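Side-chain contacts in protein argonaute 5 (Arabidopsis thaliana, PDB 4G0O), which sorts small RNAs by their 5' nucleotide, which its MID domain probably grips together with the 5' phosphate, for use in gene regulation: residues A[64-69]-A[91-96]; A[104-109]-A[125-130]; A[14-19]-A[30-35]; A[37-40]-A[45-48]; A[81-84]-A[89-92]. One frame throughout, in Å; residues are numbered along the deposited sequence.

Contact 1 of 5, residues A[64-69]-A[91-96]; sequences EALLDI and GKIKRI. With SO4 (sulfate ion), chain C.
L66 and I96 carry this helix-to-helix contact, with I93 joining from one turn before I96. The side chain of L66 reaches out from helix 62-72 and lies at a slant against that of I96 on helix 90-101. The methyl CG2 of I96 does most of the touching: it stands 3.8 Å from L66 CD2 and the same 3.8 Å from L66 CB, so it is laid along the leucine instead of meeting one end of it. With chi1 of I96 at -71°, CG2 stands anti to the backbone N and faces the leucine. I96 CD1 also approaches L66 CD2, at 4.1 Å. I93 adds a lighter touch, its CG2 lying 4.3 Å from the same L66 CD2. In L66, chi1 of -101° and chi2 of 7° lie away from the staggered positions and place CB, CG and CD2 all against I96 CG2. All three residues are buried, and C97 and L101 on helix 90-101 also pack against L66. On another side of helix 90-101, K94 points away from this seam; its NZ makes a weak 3.4 Å hydrogen bond to O2 of the bound sulfate and is also hydrogen-bonded to S105 OG. Helices 62-72 and 90-101 lie side by side and pack through aliphatic side chains against the parallel sheet, as in the Rossmann-like argonaute MID fold.

Contact 2 of 5, residues A[104-109]-A[125-130]; sequences VSQCCQ and ALKINV. With SO4 (sulfate ion), chain C.
Q106 reaches from strand 105-108 toward helix 118-131, where its aliphatic part rests on I128 and its amide end passes K127. Q106 CG sits 3.8 Å from I128 CG1, and Q106 CB is almost as near the same atom. At the amide, OE1 comes within 3.7 Å of K127 CB, the two side chains crossing at about a right angle. CG of Q106 is anti to its backbone N (chi1 176°), which sends the chain off the strand; the bend at chi2 then brings the amide round to the sulfate. Sulfate O3 sits off the end of the amide, 3.0 Å from both NE2 and OE1 of Q106, so the hydrogen bond that NE2 donates to it is weak and bent to 129°. A second weak bond runs from NE2 to C107 O at 3.3 Å. Further out, backbone bonds to L79 and V81 fix Q106 in the parallel sheet, while V124 and K131 pack on its side chain. K131 NZ also binds the sulfate. A leucine in place of Q106 would have no N-H to offer, and sulfate O3 and C107 O would probably both lose this donor. With Y90, K94 and K131, Q106 fits the tyrosine-lysine-glutamine-lysine set by which argonautes hold a guide's 5' phosphate; the sulfate, probably from the crystallisation liquor, would mimic that phosphate, and the neutral amide probably adds an N-H to the positive charges of the lysines.

Contact 3 of 5, residues A[14-19]-A[30-35]; sequences WTCVSF and EFCKQL
C16 and C32 meet sulfur to sulfur between strand 7-18 and helix 27-42, the first two elements of a beta-alpha-beta unit in the Rossmann-like MID fold. Their SG atoms are 3.7 Å apart, far too long for a disulfide, so the two are not bonded and simply pack. C32 SG also lies 3.8 Å from C16 CB, so it touches both the sulfur and the CB of C16. The torsions explain the encounter: C16 SG is anti to its backbone N (chi1 175°), and C32 SG is anti to its own carbonyl carbon (chi1 -72°). Both residues start out from the backbone toward the opposite segment, and both are buried. I80, on the next strand of the sheet, touches C32 as well, so the helix seats this cysteine over two adjoining strands. The packing slackens toward W14. Its ring approaches C32 obliquely, with CZ3 of W14 no closer than 4.4 Å to C32 CB. That ring is governed more by other neighbours: F46 meets it edge-to-face and F54 meets it with the planes at about 70°. Beyond C32 the helix turns to solvent, where K33, next along the chain, is exposed and starts out away from the strand. The polar atom of the tryptophan, NE1, is spent on a hydrogen bond to K47 O.

Contact 4 of 5, residues A[37-40]-A[45-48]; sequences GMCV and EFKP
C39 sets its sulfur beside the ring of F46, a cysteine sulfur-aromatic contact in which SG is 5.1 Å from the ring centroid. It joins helix 27-42 to strand 45-46 where the helix hands over to the second strand of a beta-alpha-beta unit in the Rossmann-like MID fold. The sulfur approaches obliquely, 54° off the ring normal, so it neither sits over the ring centre nor lies in the ring plane. The CD2-CE2 side of the ring does the touching: F46 CE2 is 3.9 Å from C39 CB and 4.0 Å from C39 SG, and F46 CD2 is 4.1 Å from C39 CB. The phenylalanine leaves its backbone with chi1 at -105°, which brings this side of the ring against C39. V11 packs against the same side chain, while A125 of helix 118-131 lies against C39. The seam is therefore closed by the sheet and by a second helix. V40 works at the more open margin. Its methyl CG2 reaches the backbone where the strand begins, 4.3 Å from E45 CA, and its side chain lies slantwise to that of F46, with V40 CG2 4.2 Å from F46 CB. E45 itself turns its side chain away into an exposed position; its backbone pairs with A9 and V11, tying the short strand to strand 7-18. The nearest approach of V40 is to a backbone nitrogen: CG2 stands 3.9 Å from F46 N.

Contact 5 of 5, residues A[81-84]-A[89-92]; sequences VILP and SYGK. With SO4 (sulfate ion), chain C.
L83 meets Y90 at the rim of its ring: the methyl CD2 of L83 lies near the ring plane, 4.2 Å from Y90 CD2, and touches the edge without covering a face. The tyrosine owes its reach to its first torsion, CG anti to the backbone N (chi1 172°), which carries the ring out from the first turn of helix 90-101, and its hydroxyl ends at the bound sulfate. The OH makes a weak hydrogen bond to sulfate O2 at 3.3 Å, and O2, like the leucine methyl, comes in near the plane of the ring. A second sulfate oxygen, O4, stands 3.4 Å from Y90 OH. The other pairing is between P84 and S89, whose side chains start out toward each other. CG of the proline ring lies 3.9 Å from S89 OG and 4.0 Å from S89 CB, a van der Waals contact of a serine side chain with an aliphatic ring. Together the two pairs hold the ends of the loop that leads from strand 78-82 into helix 90-101, the opening of a beta-alpha-beta unit in this Rossmann-like domain. By its position this is probably the nucleotide specificity loop, which argonaute MID domains use to read the 5' base, with the tyrosine following it in the phosphate pocket. Behind the pairs, I93 packs on both L83 and P84, and F19 backs the proline. C107 on strand 105-108 touches both L83 and Y90, with its CB 3.8 Å from Y90 CE2.

The sulfate ties three of the contacts together: K94 of contact 1, Q106 of contact 2 and Y90 of contact 5 all reach it, outlining a probable 5'-phosphate site. Contacts 1 and 5, with centres 9 Å apart, share helix 90-101 and meet where I93 CD1 lies 3.6 Å from L83 CD2. The sheet joins the rest: Q106 O and V81 N, 2.8 Å apart, link contact 2 to contact 5, and V17 O and I82 N link contact 3 to contact 5. Contacts 3 and 4 share helix 27-42. A125 CB, 3.6 Å from C39 SG, couples contact 4 to contact 2, whereas the centres of contacts 4 and 1 are about 24 Å apart.

Contact 1 of 5, residues A[64-69]-A[91-96]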
# COMPACT_ATOMS: atom_id res chain seq x y z
N GLU A 64 17.28 0.03 4.07
CA GLU A 64 17.82 0.15 2.70
C GLU A 64 16.75 0.32 1.61
O GLU A 64 16.85 1.22 0.78
CB GLU A 64 18.69 -1.07 2.35
CG GLU A 64 19.37 -1.00 0.97
CD GLU A 64 19.00 -2.16 0.01
OE1 GLU A 64 17.78 -2.42 -0.18
OE2 GLU A 64 19.93 -2.79 -0.56
N ALA A 65 15.76 -0.57 1.60
CA ALA A 65 14.71 -0.58 0.58
C ALA A 65 13.87 0.69 0.62
O ALA A 65 13.62 1.31 -0.40
CB ALA A 65 13.80 -1.79 0.75
N LEU A 66 13.45 1.07 1.81
CA LEU A 66 12.59 2.23 1.97
C LEU A 66 13.33 3.48 1.47
O LEU A 66 12.77 4.27 0.70
CB LEU A 66 12.19 2.38 3.43
CG LEU A 66 10.80 1.93 3.92
CD1 LEU A 66 9.96 1.17 2.85
CD2 LEU A 66 10.92 1.13 5.21
N LEU A 67 14.58 3.64 1.87
CA LEU A 67 15.33 4.82 1.45
C LEU A 67 15.63 4.78 -0.04
O LEU A 67 15.67 5.81 -0.70
CB LEU A 67 16.62 5.00 2.26
CG LEU A 67 17.43 6.26 1.87
CD1 LEU A 67 16.73 7.52 2.34
CD2 LEU A 67 18.87 6.19 2.37
N ASP A 68 15.80 3.59 -0.59
CA ASP A 68 16.03 3.46 -2.03
C ASP A 68 14.79 3.90 -2.80
O ASP A 68 14.86 4.68 -3.74
CB ASP A 68 16.37 2.01 -2.38
CG ASP A 68 16.57 1.80 -3.87
OD1 ASP A 68 16.02 0.81 -4.41
OD2 ASP A 68 17.29 2.60 -4.51
N ILE A 69 13.64 3.39 -2.37
CA ILE A 69 12.37 3.69 -3.05
C ILE A 69 12.10 5.18 -3.00
O ILE A 69 11.67 5.79 -3.98
CB ILE A 69 11.24 2.93 -2.39
CG1 ILE A 69 11.26 1.49 -2.90
CG2 ILE A 69 9.89 3.57 -2.69
CD1 ILE A 69 11.06 0.51 -1.85
N GLY A 91 6.23 -0.88 13.61
CA GLY A 91 6.63 0.40 14.17
C GLY A 91 7.82 1.00 13.43
O GLY A 91 7.79 2.17 13.05
N LYS A 92 8.86 0.20 13.23
CA LYS A 92 10.01 0.61 12.46
C LYS A 92 9.60 1.14 11.07
O LYS A 92 10.03 2.23 10.66
CB LYS A 92 10.99 -0.55 12.29
CG LYS A 92 12.30 -0.13 11.65
CD LYS A 92 13.05 -1.30 10.99
CE LYS A 92 13.90 -2.09 11.97
NZ LYS A 92 14.52 -3.29 11.32
N ILE A 93 8.76 0.39 10.36
CA ILE A 93 8.37 0.77 9.00
C ILE A 93 7.58 2.08 8.96
O ILE A 93 7.81 2.91 8.08
CB ILE A 93 7.58 -0.34 8.29
CG1 ILE A 93 8.43 -1.60 8.18
CG2 ILE A 93 7.11 0.11 6.89
CD1 ILE A 93 7.70 -2.80 7.63
N LYS A 94 6.66 2.26 9.90
CA LYS A 94 5.84 3.47 9.90
C LYS A 94 6.69 4.67 10.24
O LYS A 94 6.56 5.73 9.62
CB LYS A 94 4.71 3.36 10.90
CG LYS A 94 3.66 2.34 10.53
CD LYS A 94 2.47 2.99 9.83
CE LYS A 94 2.50 2.78 8.31
NZ LYS A 94 1.43 3.59 7.63
N ARG A 95 7.53 4.49 11.25
CA ARG A 95 8.47 5.53 11.67
C ARG A 95 9.31 5.99 10.48
O ARG A 95 9.43 7.18 10.21
CB ARG A 95 9.37 5.01 12.82
CG ARG A 95 10.60 5.89 13.07
CD ARG A 95 11.50 5.38 14.19
NE ARG A 95 12.13 4.10 13.88
CZ ARG A 95 13.20 3.95 13.10
NH1 ARG A 95 13.72 2.74 12.88
NH2 ARG A 95 13.76 5.01 12.53
N ILE A 96 9.87 5.04 9.74
CA ILE A 96 10.74 5.38 8.62
C ILE A 96 9.96 6.11 7.54
O ILE A 96 10.40 7.13 7.01
CB ILE A 96 11.39 4.12 8.03
CG1 ILE A 96 12.44 3.57 9.00
CG2 ILE A 96 12.02 4.42 6.67
CD1 ILE A 96 12.91 2.16 8.66
S SO4 C . -2.53 1.32 8.66
O1 SO4 C . -2.88 -0.09 8.87
O2 SO4 C . -1.08 1.40 8.32
O3 SO4 C . -3.38 1.89 7.60
O4 SO4 C . -2.82 2.09 9.87

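Contact 2 of 5, residues A[104-109]-A[125-130]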
# COMPACT_ATOMS: atom_id res chain seq x y z
N VAL A 104 3.77 8.49 2.38
CA VAL A 104 2.47 7.98 2.77
C VAL A 104 2.46 6.50 2.47
O VAL A 104 2.63 6.08 1.33
CB VAL A 104 1.33 8.70 1.99
CG1 VAL A 104 0.03 7.94 2.17
CG2 VAL A 104 1.20 10.16 2.47
N SER A 105 2.29 5.69 3.51
CA SER A 105 2.30 4.25 3.32
C SER A 105 1.02 3.56 3.80
O SER A 105 0.34 4.03 4.71
CB SER A 105 3.52 3.63 4.01
OG SER A 105 3.45 3.82 5.41
N GLN A 106 0.71 2.44 3.18
CA GLN A 106 -0.33 1.54 3.68
C GLN A 106 0.27 0.15 3.91
O GLN A 106 0.74 -0.50 2.98
CB GLN A 106 -1.49 1.44 2.68
CG GLN A 106 -2.56 0.45 3.11
CD GLN A 106 -3.22 0.85 4.42
OE1 GLN A 106 -3.60 2.00 4.60
NE2 GLN A 106 -3.34 -0.10 5.33
N CYS A 107 0.27 -0.27 5.17
CA CYS A 107 0.87 -1.54 5.55
C CYS A 107 -0.18 -2.67 5.64
O CYS A 107 -1.27 -2.49 6.20
CB CYS A 107 1.64 -1.39 6.86
SG CYS A 107 3.05 -0.23 6.79
N CYS A 108 0.18 -3.81 5.07
CA CYS A 108 -0.72 -4.96 4.92
C CYS A 108 -0.05 -6.26 5.32
O CYS A 108 1.02 -6.59 4.81
CB CYS A 108 -1.15 -5.08 3.46
SG CYS A 108 -2.14 -3.69 2.87
N GLN A 109 -0.70 -7.01 6.20
CA GLN A 109 -0.16 -8.30 6.63
C GLN A 109 -0.20 -9.37 5.53
O GLN A 109 -1.25 -9.63 4.93
CB GLN A 109 -0.91 -8.80 7.86
CG GLN A 109 -0.64 -8.01 9.10
CD GLN A 109 -1.57 -8.40 10.21
OE1 GLN A 109 -2.79 -8.42 10.02
NE2 GLN A 109 -1.01 -8.73 11.37
N ALA A 125 -8.96 0.00 1.03
CA ALA A 125 -9.24 1.05 0.04
C ALA A 125 -9.70 2.36 0.69
O ALA A 125 -9.25 3.43 0.31
CB ALA A 125 -10.28 0.56 -0.98
N LEU A 126 -10.57 2.27 1.68
CA LEU A 126 -11.07 3.48 2.34
C LEU A 126 -9.96 4.11 3.18
O LEU A 126 -9.86 5.34 3.26
CB LEU A 126 -12.26 3.15 3.22
CG LEU A 126 -13.56 2.78 2.50
CD1 LEU A 126 -14.49 2.01 3.44
CD2 LEU A 126 -14.24 4.05 1.98
N LYS A 127 -9.14 3.27 3.81
CA LYS A 127 -7.97 3.74 4.55
C LYS A 127 -7.02 4.46 3.61
O LYS A 127 -6.53 5.53 3.93
CB LYS A 127 -7.24 2.57 5.23
CG LYS A 127 -8.07 1.83 6.29
CD LYS A 127 -7.37 0.53 6.67
CE LYS A 127 -8.07 -0.20 7.80
NZ LYS A 127 -7.36 -1.49 8.14
N ILE A 128 -6.79 3.89 2.44
CA ILE A 128 -5.94 4.52 1.43
C ILE A 128 -6.51 5.86 0.93
O ILE A 128 -5.75 6.79 0.69
CB ILE A 128 -5.65 3.56 0.24
CG1 ILE A 128 -4.58 2.54 0.63
CG2 ILE A 128 -5.20 4.32 -0.99
CD1 ILE A 128 -4.52 1.37 -0.32
N ASN A 129 -7.83 5.96 0.77
CA ASN A 129 -8.44 7.21 0.30
C ASN A 129 -8.19 8.39 1.23
O ASN A 129 -7.83 9.47 0.77
CB ASN A 129 -9.95 7.06 0.08
CG ASN A 129 -10.58 8.29 -0.56
OD1 ASN A 129 -10.05 8.83 -1.52
ND2 ASN A 129 -11.70 8.75 -0.01
N VAL A 130 -8.36 8.20 2.53
CA VAL A 130 -8.06 9.27 3.47
C VAL A 130 -6.56 9.62 3.55
O VAL A 130 -6.21 10.80 3.58
CB VAL A 130 -8.61 8.97 4.85
CG1 VAL A 130 -8.66 7.50 5.05
CG2 VAL A 130 -7.77 9.65 5.94
S SO4 C . -2.53 1.32 8.66
O1 SO4 C . -2.88 -0.09 8.87
O2 SO4 C . -1.08 1.40 8.32
O3 SO4 C . -3.38 1.89 7.60
O4 SO4 C . -2.82 2.09 9.87

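Contact 3 of 5, residues A[14-19]-A[30-35]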
# COMPACT_ATOMS: atom_id res chain seq x y z
N TRP A 14 2.69 5.70 -7.22
CA TRP A 14 2.53 4.67 -6.20
C TRP A 14 3.39 3.47 -6.58
O TRP A 14 3.77 3.31 -7.74
CB TRP A 14 1.05 4.25 -6.06
CG TRP A 14 0.56 3.48 -7.25
CD1 TRP A 14 -0.01 3.99 -8.38
CD2 TRP A 14 0.64 2.05 -7.45
NE1 TRP A 14 -0.29 2.97 -9.27
CE2 TRP A 14 0.10 1.78 -8.72
CE3 TRP A 14 1.11 0.99 -6.68
CZ2 TRP A 14 0.02 0.50 -9.23
CZ3 TRP A 14 1.03 -0.28 -7.19
CH2 TRP A 14 0.49 -0.52 -8.45
N THR A 15 3.72 2.63 -5.60
CA THR A 15 4.36 1.35 -5.89
C THR A 15 4.23 0.44 -4.68
O THR A 15 3.64 0.81 -3.67
CB THR A 15 5.85 1.50 -6.31
OG1 THR A 15 6.34 0.24 -6.78
CG2 THR A 15 6.70 1.98 -5.15
N CYS A 16 4.79 -0.76 -4.80
CA CYS A 16 4.60 -1.78 -3.78
C CYS A 16 5.92 -2.36 -3.35
O CYS A 16 6.80 -2.63 -4.19
CB CYS A 16 3.73 -2.88 -4.35
SG CYS A 16 3.50 -4.29 -3.26
N VAL A 17 6.07 -2.57 -2.04
CA VAL A 17 7.24 -3.26 -1.51
C VAL A 17 6.78 -4.43 -0.68
O VAL A 17 5.82 -4.32 0.10
CB VAL A 17 8.07 -2.37 -0.58
CG1 VAL A 17 9.45 -2.97 -0.34
CG2 VAL A 17 8.21 -1.04 -1.19
N SER A 18 7.50 -5.54 -0.82
CA SER A 18 7.20 -6.71 -0.02
C SER A 18 8.40 -7.16 0.80
O SER A 18 9.48 -7.41 0.26
CB SER A 18 6.74 -7.86 -0.92
OG SER A 18 6.70 -9.06 -0.18
N PHE A 19 8.19 -7.26 2.11
CA PHE A 19 9.19 -7.84 2.99
C PHE A 19 8.80 -9.26 3.39
O PHE A 19 9.34 -9.83 4.34
CB PHE A 19 9.38 -6.97 4.23
CG PHE A 19 9.73 -5.53 3.90
CD1 PHE A 19 8.81 -4.51 4.09
CD2 PHE A 19 10.98 -5.22 3.39
CE1 PHE A 19 9.14 -3.20 3.80
CE2 PHE A 19 11.31 -3.91 3.08
CZ PHE A 19 10.39 -2.90 3.29
N GLU A 30 -0.87 -9.35 -8.07
CA GLU A 30 -2.28 -9.71 -8.10
C GLU A 30 -3.06 -8.93 -7.04
O GLU A 30 -4.11 -8.35 -7.34
CB GLU A 30 -2.43 -11.22 -7.91
CG GLU A 30 -3.79 -11.67 -7.38
CD GLU A 30 -4.88 -11.71 -8.44
OE1 GLU A 30 -4.63 -11.30 -9.61
OE2 GLU A 30 -6.00 -12.15 -8.11
N PHE A 31 -2.53 -8.89 -5.82
CA PHE A 31 -3.15 -8.16 -4.71
C PHE A 31 -3.30 -6.67 -4.99
O PHE A 31 -4.33 -6.08 -4.70
CB PHE A 31 -2.38 -8.36 -3.41
CG PHE A 31 -2.81 -7.43 -2.32
CD1 PHE A 31 -2.06 -6.31 -2.00
CD2 PHE A 31 -3.99 -7.66 -1.63
CE1 PHE A 31 -2.46 -5.44 -1.01
CE2 PHE A 31 -4.41 -6.80 -0.64
CZ PHE A 31 -3.64 -5.69 -0.32
N CYS A 32 -2.25 -6.05 -5.52
CA CYS A 32 -2.34 -4.64 -5.84
C CYS A 32 -3.28 -4.41 -7.01
O CYS A 32 -3.93 -3.36 -7.09
CB CYS A 32 -0.96 -4.05 -6.15
SG CYS A 32 0.11 -3.86 -4.70
N LYS A 33 -3.38 -5.38 -7.91
CA LYS A 33 -4.25 -5.21 -9.07
C LYS A 33 -5.71 -5.15 -8.63
O LYS A 33 -6.46 -4.28 -9.08
CB LYS A 33 -4.03 -6.32 -10.10
CG LYS A 33 -4.99 -6.24 -11.30
CD LYS A 33 -4.57 -7.15 -12.45
CE LYS A 33 -3.54 -6.48 -13.37
NZ LYS A 33 -2.15 -6.47 -12.80
N GLN A 34 -6.09 -6.04 -7.73
CA GLN A 34 -7.45 -6.06 -7.20
C GLN A 34 -7.73 -4.89 -6.25
O GLN A 34 -8.81 -4.30 -6.29
CB GLN A 34 -7.76 -7.41 -6.52
CG GLN A 34 -8.00 -8.56 -7.49
CD GLN A 34 -8.19 -9.90 -6.79
OE1 GLN A 34 -8.76 -9.99 -5.69
NE2 GLN A 34 -7.72 -10.96 -7.43
N LEU A 35 -6.76 -4.56 -5.40
CA LEU A 35 -6.93 -3.49 -4.40
C LEU A 35 -7.24 -2.18 -5.11
O LEU A 35 -8.19 -1.49 -4.76
CB LEU A 35 -5.67 -3.34 -3.55
CG LEU A 35 -5.83 -3.03 -2.06
CD1 LEU A 35 -4.57 -2.43 -1.54
CD2 LEU A 35 -7.04 -2.14 -1.73

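Contact 4 of 5, residues A[37-40]-A[45-48]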
# COMPACT_ATOMS: atom_id res chain seq x y z
N GLY A 37 -8.45 -1.83 -8.13
CA GLY A 37 -9.77 -1.98 -8.72
C GLY A 37 -10.85 -1.69 -7.71
O GLY A 37 -11.88 -1.10 -8.04
N MET A 38 -10.62 -2.09 -6.46
CA MET A 38 -11.52 -1.80 -5.35
C MET A 38 -11.47 -0.31 -4.96
O MET A 38 -12.52 0.31 -4.73
CB MET A 38 -11.19 -2.71 -4.16
CG MET A 38 -12.04 -2.48 -2.92
SD MET A 38 -13.83 -2.64 -3.17
CE MET A 38 -14.03 -4.42 -3.38
N CYS A 39 -10.28 0.28 -4.88
CA CYS A 39 -10.17 1.72 -4.67
C CYS A 39 -10.95 2.46 -5.76
O CYS A 39 -11.71 3.38 -5.48
CB CYS A 39 -8.71 2.19 -4.70
SG CYS A 39 -7.70 1.75 -3.23
N VAL A 40 -10.77 2.03 -7.01
CA VAL A 40 -11.36 2.74 -8.13
C VAL A 40 -12.88 2.59 -8.20
O VAL A 40 -13.60 3.57 -8.41
CB VAL A 40 -10.70 2.36 -9.47
CG1 VAL A 40 -11.62 2.69 -10.65
CG2 VAL A 40 -9.36 3.10 -9.60
N GLU A 45 -9.19 7.52 -8.26
CA GLU A 45 -8.56 7.35 -9.56
C GLU A 45 -7.10 6.96 -9.35
O GLU A 45 -6.39 7.58 -8.56
CB GLU A 45 -8.67 8.62 -10.39
CG GLU A 45 -8.49 8.36 -11.88
CD GLU A 45 -8.28 9.62 -12.70
OE1 GLU A 45 -8.83 10.69 -12.33
OE2 GLU A 45 -7.55 9.52 -13.72
N PHE A 46 -6.65 5.92 -10.04
CA PHE A 46 -5.29 5.42 -9.89
C PHE A 46 -4.66 5.26 -11.25
O PHE A 46 -5.28 4.70 -12.15
CB PHE A 46 -5.31 4.04 -9.24
CG PHE A 46 -4.89 4.02 -7.80
CD1 PHE A 46 -3.58 3.74 -7.45
CD2 PHE A 46 -5.82 4.24 -6.80
CE1 PHE A 46 -3.20 3.70 -6.14
CE2 PHE A 46 -5.43 4.21 -5.47
CZ PHE A 46 -4.13 3.93 -5.14
N LYS A 47 -3.42 5.72 -11.40
CA LYS A 47 -2.62 5.34 -12.54
C LYS A 47 -2.33 3.86 -12.42
O LYS A 47 -1.90 3.41 -11.36
CB LYS A 47 -1.31 6.12 -12.56
CG LYS A 47 -0.56 6.08 -13.86
CD LYS A 47 0.57 7.11 -13.82
CE LYS A 47 1.42 7.08 -15.09
NZ LYS A 47 2.24 5.84 -15.15
N PRO A 48 -2.60 3.08 -13.48
CA PRO A 48 -2.44 1.62 -13.39
C PRO A 48 -1.00 1.13 -13.31
O PRO A 48 -0.77 0.01 -12.88
CB PRO A 48 -3.12 1.10 -14.67
CG PRO A 48 -3.25 2.27 -15.56
CD PRO A 48 -3.29 3.51 -14.71

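Contact 5 of 5, residues A[81-84]-A[89-92]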
# COMPACT_ATOMS: atom_id res chain seq x y z
N VAL A 81 2.84 -1.34 1.37
CA VAL A 81 3.86 -2.17 1.98
C VAL A 81 3.33 -3.53 2.39
O VAL A 81 2.37 -3.63 3.16
CB VAL A 81 4.47 -1.49 3.21
CG1 VAL A 81 5.28 -2.51 4.02
CG2 VAL A 81 5.33 -0.34 2.77
N ILE A 82 3.95 -4.59 1.88
CA ILE A 82 3.65 -5.92 2.42
C ILE A 82 4.64 -6.26 3.55
O ILE A 82 5.84 -6.43 3.32
CB ILE A 82 3.62 -7.02 1.34
CG1 ILE A 82 2.53 -6.73 0.30
CG2 ILE A 82 3.33 -8.38 1.95
CD1 ILE A 82 2.63 -7.64 -0.93
N LEU A 83 4.10 -6.38 4.76
CA LEU A 83 4.89 -6.57 5.98
C LEU A 83 5.61 -7.91 6.04
O LEU A 83 5.19 -8.88 5.42
CB LEU A 83 3.97 -6.47 7.21
CG LEU A 83 3.28 -5.13 7.44
CD1 LEU A 83 2.13 -5.28 8.44
CD2 LEU A 83 4.32 -4.10 7.90
N PRO A 84 6.70 -7.96 6.82
CA PRO A 84 7.40 -9.23 7.02
C PRO A 84 6.46 -10.31 7.53
O PRO A 84 5.37 -10.00 8.03
CB PRO A 84 8.43 -8.87 8.10
CG PRO A 84 8.71 -7.45 7.86
CD PRO A 84 7.38 -6.84 7.48
N SER A 89 8.01 -5.54 13.15
CA SER A 89 8.69 -4.53 12.35
C SER A 89 7.80 -3.33 12.00
O SER A 89 8.29 -2.32 11.51
CB SER A 89 9.24 -5.15 11.07
OG SER A 89 9.98 -6.32 11.35
N TYR A 90 6.50 -3.43 12.26
CA TYR A 90 5.55 -2.40 11.82
C TYR A 90 5.87 -1.00 12.33
O TYR A 90 5.80 -0.02 11.57
CB TYR A 90 4.12 -2.81 12.18
CG TYR A 90 3.06 -1.74 11.96
CD1 TYR A 90 2.39 -1.17 13.04
CD2 TYR A 90 2.70 -1.34 10.68
CE1 TYR A 90 1.41 -0.21 12.85
CE2 TYR A 90 1.72 -0.38 10.48
CZ TYR A 90 1.08 0.19 11.57
OH TYR A 90 0.10 1.15 11.39
N GLY A 91 6.23 -0.88 13.61
CA GLY A 91 6.63 0.40 14.17
C GLY A 91 7.82 1.00 13.43
O GLY A 91 7.79 2.17 13.05
N LYS A 92 8.86 0.20 13.23
CA LYS A 92 10.01 0.61 12.46
C LYS A 92 9.60 1.14 11.07
O LYS A 92 10.03 2.23 10.66
CB LYS A 92 10.99 -0.55 12.29
CG LYS A 92 12.30 -0.13 11.65
CD LYS A 92 13.05 -1.30 10.99
CE LYS A 92 13.90 -2.09 11.97
NZ LYS A 92 14.52 -3.29 11.32
S SO4 C . -2.53 1.32 8.66
O1 SO4 C . -2.88 -0.09 8.87
O2 SO4 C . -1.08 1.40 8.32
O3 SO4 C . -3.38 1.89 7.60
O4 SO4 C . -2.82 2.09 9.87